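Local coordinates for protein HNH endonuclease (Geobacter metallireducens, PDB 4H9D) that probably nicks nucleic acid as a manganese-dependent HNH endonuclease that also carries a bound zinc ion, at residues 39-44 with 71-76; 50-55 with 67-72. One frame throughout, in Å; residues are numbered along the deposited sequence.

Contact 1: 39-44 with 71-76; sequences HYCGEI and PACKEC. With ZN (zinc ion), chain D.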
loop_
_atom_site.group_PDB
_atom_site.type_symbol
_atom_site.label_atom_id
_atom_site.label_comp_id
_atom_site.label_asym_id
_atom_site.label_seq_id
_atom_site.Cartn_x
_atom_site.Cartn_y
_atom_site.Cartn_z
ATOM N N HIS A 39 -6.602 -3.611 22.604
ATOM C CA HIS A 39 -6.334 -5.041 22.646
ATOM C C HIS A 39 -4.944 -5.483 22.222
ATOM O O HIS A 39 -4.427 -6.479 22.745
ATOM C CB HIS A 39 -7.365 -5.787 21.818
ATOM C CG HIS A 39 -7.225 -7.268 21.898
ATOM N ND1 HIS A 39 -6.703 -8.023 20.868
ATOM C CD2 HIS A 39 -7.505 -8.135 22.899
ATOM C CE1 HIS A 39 -6.665 -9.293 21.233
ATOM N NE2 HIS A 39 -7.147 -9.388 22.460
ATOM N N TYR A 40 -4.337 -4.746 21.292
ATOM C CA TYR A 40 -3.014 -5.100 20.800
ATOM C C TYR A 40 -1.891 -4.594 21.686
ATOM O O TYR A 40 -1.085 -5.387 22.172
ATOM C CB TYR A 40 -2.847 -4.605 19.360
ATOM C CG TYR A 40 -3.829 -5.278 18.426
ATOM C CD1 TYR A 40 -3.780 -6.672 18.223
ATOM C CD2 TYR A 40 -4.867 -4.554 17.816
ATOM C CE1 TYR A 40 -4.738 -7.330 17.447
ATOM C CE2 TYR A 40 -5.841 -5.205 17.032
ATOM C CZ TYR A 40 -5.762 -6.593 16.860
ATOM O OH TYR A 40 -6.700 -7.256 16.111
ATOM N N CYS A 41 -1.829 -3.287 21.925
ATOM C CA CYS A 41 -0.749 -2.776 22.768
ATOM C C CYS A 41 -1.051 -2.668 24.267
ATOM O O CYS A 41 -0.152 -2.423 25.054
ATOM C CB CYS A 41 -0.245 -1.434 22.232
ATOM S SG CYS A 41 -1.444 -0.101 22.226
ATOM N N GLY A 42 -2.305 -2.860 24.658
ATOM C CA GLY A 42 -2.656 -2.796 26.069
ATOM C C GLY A 42 -2.524 -1.408 26.678
ATOM O O GLY A 42 -2.640 -1.237 27.894
ATOM N N GLU A 43 -2.275 -0.413 25.833
ATOM C CA GLU A 43 -2.135 0.960 26.278
ATOM C C GLU A 43 -3.538 1.503 26.517
ATOM O O GLU A 43 -4.502 0.935 26.023
ATOM C CB GLU A 43 -1.432 1.775 25.197
ATOM C CG GLU A 43 -1.010 3.150 25.644
ATOM C CD GLU A 43 -0.207 3.877 24.591
ATOM O OE1 GLU A 43 0.621 3.219 23.918
ATOM O OE2 GLU A 43 -0.395 5.106 24.450
ATOM N N ILE A 44 -3.664 2.598 27.260
ATOM C CA ILE A 44 -4.985 3.159 27.526
ATOM C C ILE A 44 -5.278 4.386 26.667
ATOM O O ILE A 44 -4.418 5.248 26.491
ATOM C CB ILE A 44 -5.144 3.519 29.007
ATOM C CG1 ILE A 44 -4.909 2.274 29.856
ATOM C CG2 ILE A 44 -6.535 4.037 29.266
ATOM C CD1 ILE A 44 -5.224 2.453 31.301
ATOM N N PRO A 71 -11.321 -4.141 20.549
ATOM C CA PRO A 71 -11.050 -2.693 20.490
ATOM C C PRO A 71 -9.596 -2.425 20.144
ATOM O O PRO A 71 -8.711 -3.047 20.713
ATOM C CB PRO A 71 -11.351 -2.201 21.913
ATOM C CG PRO A 71 -11.872 -3.428 22.669
ATOM C CD PRO A 71 -11.282 -4.607 21.941
ATOM N N ALA A 72 -9.338 -1.501 19.227
ATOM C CA ALA A 72 -7.958 -1.198 18.873
ATOM C C ALA A 72 -7.756 0.297 18.647
ATOM O O ALA A 72 -8.669 0.994 18.202
ATOM C CB ALA A 72 -7.561 -1.970 17.634
ATOM N N CYS A 73 -6.559 0.786 18.970
ATOM C CA CYS A 73 -6.217 2.200 18.788
ATOM C C CYS A 73 -5.793 2.437 17.339
ATOM O O CYS A 73 -5.436 1.502 16.621
ATOM C CB CYS A 73 -5.075 2.607 19.722
ATOM S SG CYS A 73 -3.420 2.042 19.202
ATOM N N LYS A 74 -5.836 3.694 16.914
ATOM C CA LYS A 74 -5.479 4.075 15.550
ATOM C C LYS A 74 -4.247 3.350 14.983
ATOM O O LYS A 74 -4.343 2.617 13.994
ATOM C CB LYS A 74 -5.283 5.598 15.513
ATOM C CG LYS A 74 -4.789 6.187 14.200
ATOM C CD LYS A 74 -4.875 7.712 14.233
ATOM C CE LYS A 74 -4.191 8.301 15.470
ATOM N NZ LYS A 74 -4.368 9.781 15.582
ATOM N N GLU A 75 -3.103 3.549 15.633
ATOM C CA GLU A 75 -1.824 2.968 15.227
ATOM C C GLU A 75 -1.812 1.445 15.064
ATOM O O GLU A 75 -1.356 0.921 14.043
ATOM C CB GLU A 75 -0.756 3.388 16.231
ATOM C CG GLU A 75 0.655 2.986 15.876
ATOM C CD GLU A 75 1.661 3.492 16.895
ATOM O OE1 GLU A 75 1.722 4.724 17.100
ATOM O OE2 GLU A 75 2.386 2.665 17.493
ATOM N N CYS A 76 -2.300 0.738 16.077
ATOM C CA CYS A 76 -2.344 -0.720 16.042
ATOM C C CYS A 76 -3.274 -1.230 14.950
ATOM O O CYS A 76 -2.960 -2.198 14.251
ATOM C CB CYS A 76 -2.812 -1.287 17.390
ATOM S SG CYS A 76 -1.504 -1.555 18.616
HETATM ZN ZN ZN D . -2.748 -0.135 20.316
#

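Contact 2: 50-55 with 67-72; sequences LTMDHL and GNVVPA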
loop_
_atom_site.group_PDB
_atom_site.type_symbol
_atom_site.label_atom_id
_atom_site.label_comp_id
_atom_site.label_asym_id
_atom_site.label_seq_id
_atom_site.Cartn_x
_atom_site.Cartn_y
_atom_site.Cartn_z
ATOM N N LEU A 50 -10.532 4.758 19.979
ATOM C CA LEU A 50 -10.549 3.327 19.689
ATOM C C LEU A 50 -11.486 3.013 18.528
ATOM O O LEU A 50 -12.445 3.742 18.277
ATOM C CB LEU A 50 -11.006 2.530 20.906
ATOM C CG LEU A 50 -10.162 2.639 22.164
ATOM C CD1 LEU A 50 -10.665 1.604 23.152
ATOM C CD2 LEU A 50 -8.691 2.419 21.847
ATOM N N THR A 51 -11.197 1.924 17.825
ATOM C CA THR A 51 -12.017 1.476 16.706
ATOM C C THR A 51 -12.264 -0.007 16.883
ATOM O O THR A 51 -11.604 -0.666 17.683
ATOM C CB THR A 51 -11.316 1.672 15.359
ATOM O OG1 THR A 51 -10.706 2.968 15.325
ATOM C CG2 THR A 51 -12.329 1.572 14.220
HETATM N N MSE A 52 -13.224 -0.537 16.149
HETATM C CA MSE A 52 -13.502 -1.949 16.252
HETATM C C MSE A 52 -12.674 -2.680 15.220
HETATM O O MSE A 52 -12.645 -2.292 14.052
HETATM C CB MSE A 52 -14.965 -2.222 15.991
HETATM C CG MSE A 52 -15.283 -3.683 15.977
HETATM SE SE MSE A 52 -17.161 -3.936 15.738
HETATM C CE MSE A 52 -17.269 -3.355 13.915
ATOM N N ASP A 53 -11.979 -3.724 15.647
ATOM C CA ASP A 53 -11.187 -4.494 14.705
ATOM C C ASP A 53 -11.553 -5.957 14.821
ATOM O O ASP A 53 -11.955 -6.428 15.886
ATOM C CB ASP A 53 -9.692 -4.300 14.959
ATOM C CG ASP A 53 -8.822 -4.964 13.898
ATOM O OD1 ASP A 53 -9.244 -5.037 12.721
ATOM O OD2 ASP A 53 -7.701 -5.398 14.239
ATOM N N HIS A 54 -11.465 -6.667 13.703
ATOM C CA HIS A 54 -11.748 -8.096 13.699
ATOM C C HIS A 54 -10.403 -8.794 13.706
ATOM O O HIS A 54 -9.564 -8.536 12.841
ATOM C CB HIS A 54 -12.507 -8.506 12.453
ATOM C CG HIS A 54 -13.842 -7.853 12.309
ATOM N ND1 HIS A 54 -13.990 -6.543 11.910
ATOM C CD2 HIS A 54 -15.092 -8.345 12.471
ATOM C CE1 HIS A 54 -15.277 -6.256 11.827
ATOM N NE2 HIS A 54 -15.966 -7.333 12.163
ATOM N N LEU A 55 -10.187 -9.650 14.696
ATOM C CA LEU A 55 -8.936 -10.384 14.791
ATOM C C LEU A 55 -8.744 -11.049 13.443
ATOM O O LEU A 55 -7.721 -10.872 12.781
ATOM C CB LEU A 55 -9.036 -11.430 15.890
ATOM C CG LEU A 55 -9.002 -10.864 17.299
ATOM C CD1 LEU A 55 -9.304 -11.967 18.272
ATOM C CD2 LEU A 55 -7.639 -10.253 17.562
ATOM N N GLY A 67 -16.467 -12.570 20.043
ATOM C CA GLY A 67 -15.217 -13.313 20.028
ATOM C C GLY A 67 -14.160 -12.832 19.038
ATOM O O GLY A 67 -12.975 -12.750 19.370
ATOM N N ASN A 68 -14.582 -12.502 17.825
ATOM C CA ASN A 68 -13.660 -12.059 16.791
ATOM C C ASN A 68 -13.528 -10.527 16.735
ATOM O O ASN A 68 -12.704 -9.973 16.012
ATOM C CB ASN A 68 -14.136 -12.634 15.447
ATOM C CG ASN A 68 -13.177 -12.369 14.326
ATOM O OD1 ASN A 68 -11.964 -12.559 14.469
ATOM N ND2 ASN A 68 -13.710 -11.937 13.185
ATOM N N VAL A 69 -14.347 -9.845 17.512
ATOM C CA VAL A 69 -14.309 -8.395 17.546
ATOM C C VAL A 69 -13.469 -7.971 18.743
ATOM O O VAL A 69 -13.480 -8.629 19.787
ATOM C CB VAL A 69 -15.742 -7.831 17.609
ATOM C CG1 VAL A 69 -15.781 -6.553 18.380
ATOM C CG2 VAL A 69 -16.247 -7.600 16.191
ATOM N N VAL A 70 -12.740 -6.874 18.581
ATOM C CA VAL A 70 -11.841 -6.386 19.613
ATOM C C VAL A 70 -11.567 -4.875 19.440
ATOM O O VAL A 70 -11.567 -4.363 18.310
ATOM C CB VAL A 70 -10.538 -7.179 19.506
ATOM C CG1 VAL A 70 -9.450 -6.336 18.890
ATOM C CG2 VAL A 70 -10.148 -7.703 20.841
ATOM N N PRO A 71 -11.321 -4.141 20.549
ATOM C CA PRO A 71 -11.050 -2.693 20.490
ATOM C C PRO A 71 -9.596 -2.425 20.144
ATOM O O PRO A 71 -8.711 -3.047 20.713
ATOM C CB PRO A 71 -11.351 -2.201 21.913
ATOM C CG PRO A 71 -11.872 -3.428 22.669
ATOM C CD PRO A 71 -11.282 -4.607 21.941
ATOM N N ALA A 72 -9.338 -1.501 19.227
ATOM C CA ALA A 72 -7.958 -1.198 18.873
ATOM C C ALA A 72 -7.756 0.297 18.647
ATOM O O ALA A 72 -8.669 0.994 18.202
ATOM C CB ALA A 72 -7.561 -1.970 17.634
#

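Contact 1: 39-44 with 71-76
Cys41 and Cys73 each tuck SG between their own backbone N and carbonyl carbon (chi1 63° and 76°), a rotation that turns both sulfurs onto one zinc ion. Cys41 SG binds the zinc at 2.3 Å, Cys73 SG at 2.5 Å and Cys76 SG also at 2.5 Å; Cys38 supplies the fourth sulfur. Cysteine suits these places because its short side chain brings a soft, probably thiolate, ligand close to the backbone. Cys73 has a second task: as N-cap of the helix it accepts a nearly straight bond from Cys76 N to its SG, 3.6 Å long, which would share some of the sulfur's charge with the helix start. Just after Cys38, His39 N donates to Pro71 O at 2.9 Å, pinning the loop to the strand. Tyr40 lays its ring edge against the strand, CE2 lying 3.7 Å from Ala72 CB, where a methyl is small enough to fit beside the ring. Tyr40 CB also packs on Cys76 SG, 3.4 Å away, while the Tyr40 hydroxyl bonds to Asp53. Two CxxC pairs, one in a loop and one spanning a strand end and helix start, make the Cys4 zinc site found in many HNH nucleases of ββα-metal fold.

Contact 2: 50-55 with 67-72
Thr51 with Ala72 and Asp53 with Val70 are the hydrogen-bonded pairs of a short antiparallel two-stranded sheet, whose strand directions diverge to 141° rather than a full 180°. Thr51 N reaches Ala72 O at 2.7 Å and Asp53 N reaches Val70 O at 2.8 Å, each pair being closed by the return bond; Pro71, which lacks an N-H, falls at a non-hydrogen-bonded position opposite the selenomethionine at Met52 and so costs the sheet no bond. On the face of Met52, His54, Val69 and Pro71, the bent selenomethionine chain crosses Val69 obliquely, its CG 3.8 Å from Val69 CG1. Val69 CG2 lies alongside the His54 ring, whose NE2 bonds to Ser64. Across the other face, Asp53 CB sits 4.1 Å from Ala72 CB, its carboxylate being engaged by Tyr40.

Asn68 closes the hairpin end. Its backbone O accepts from Leu55 N at 2.9 Å. With CG anti to the backbone N (chi1 -174°), the amide swings back to the first strand: Asn68 ND2 lies at the edge of the His54 ring, in its plane and 3.9 Å from His54 CD2, with ring and amide planes 55° apart. OD1 takes the N-H of Val56 and ND2 gives to Lys63 O, a pairing that suits an amide, donor and acceptor in one group. With an alanine here, Val56 N and Lys63 O would probably lose their mates and the loop would be freer to shift beside His54. His54 and Asn68 are probably the first histidine and the central asparagine of the HNH motif. The bonds divide the labour: five between backbones set the register of the strands, and the Asn68 amide, using both OD1 and ND2, holds the loop beside His54.

How the contacts relate
From the N terminus, the chain passes through helix 10-24 and helix 27-34, runs through loop 39-44, enters strand 50-54, loops out, returns as strand 69-73 and passes into helix 74-82. Contact 2 closes the inner loop, with 11 residues between its two segments. Contact 1 closes the wider one, tying the earlier loop to the strand end and the start of helix 74-82. The hairpin is thus nested within the zinc-linked stretch, and the two contacts share Pro71 and Ala72. They also touch directly: His39 packs on Val70, and Tyr40 OH lies 3.5 Å from Leu55 CD2. Together they unite the strands, helix and zinc loop of the nuclease motif.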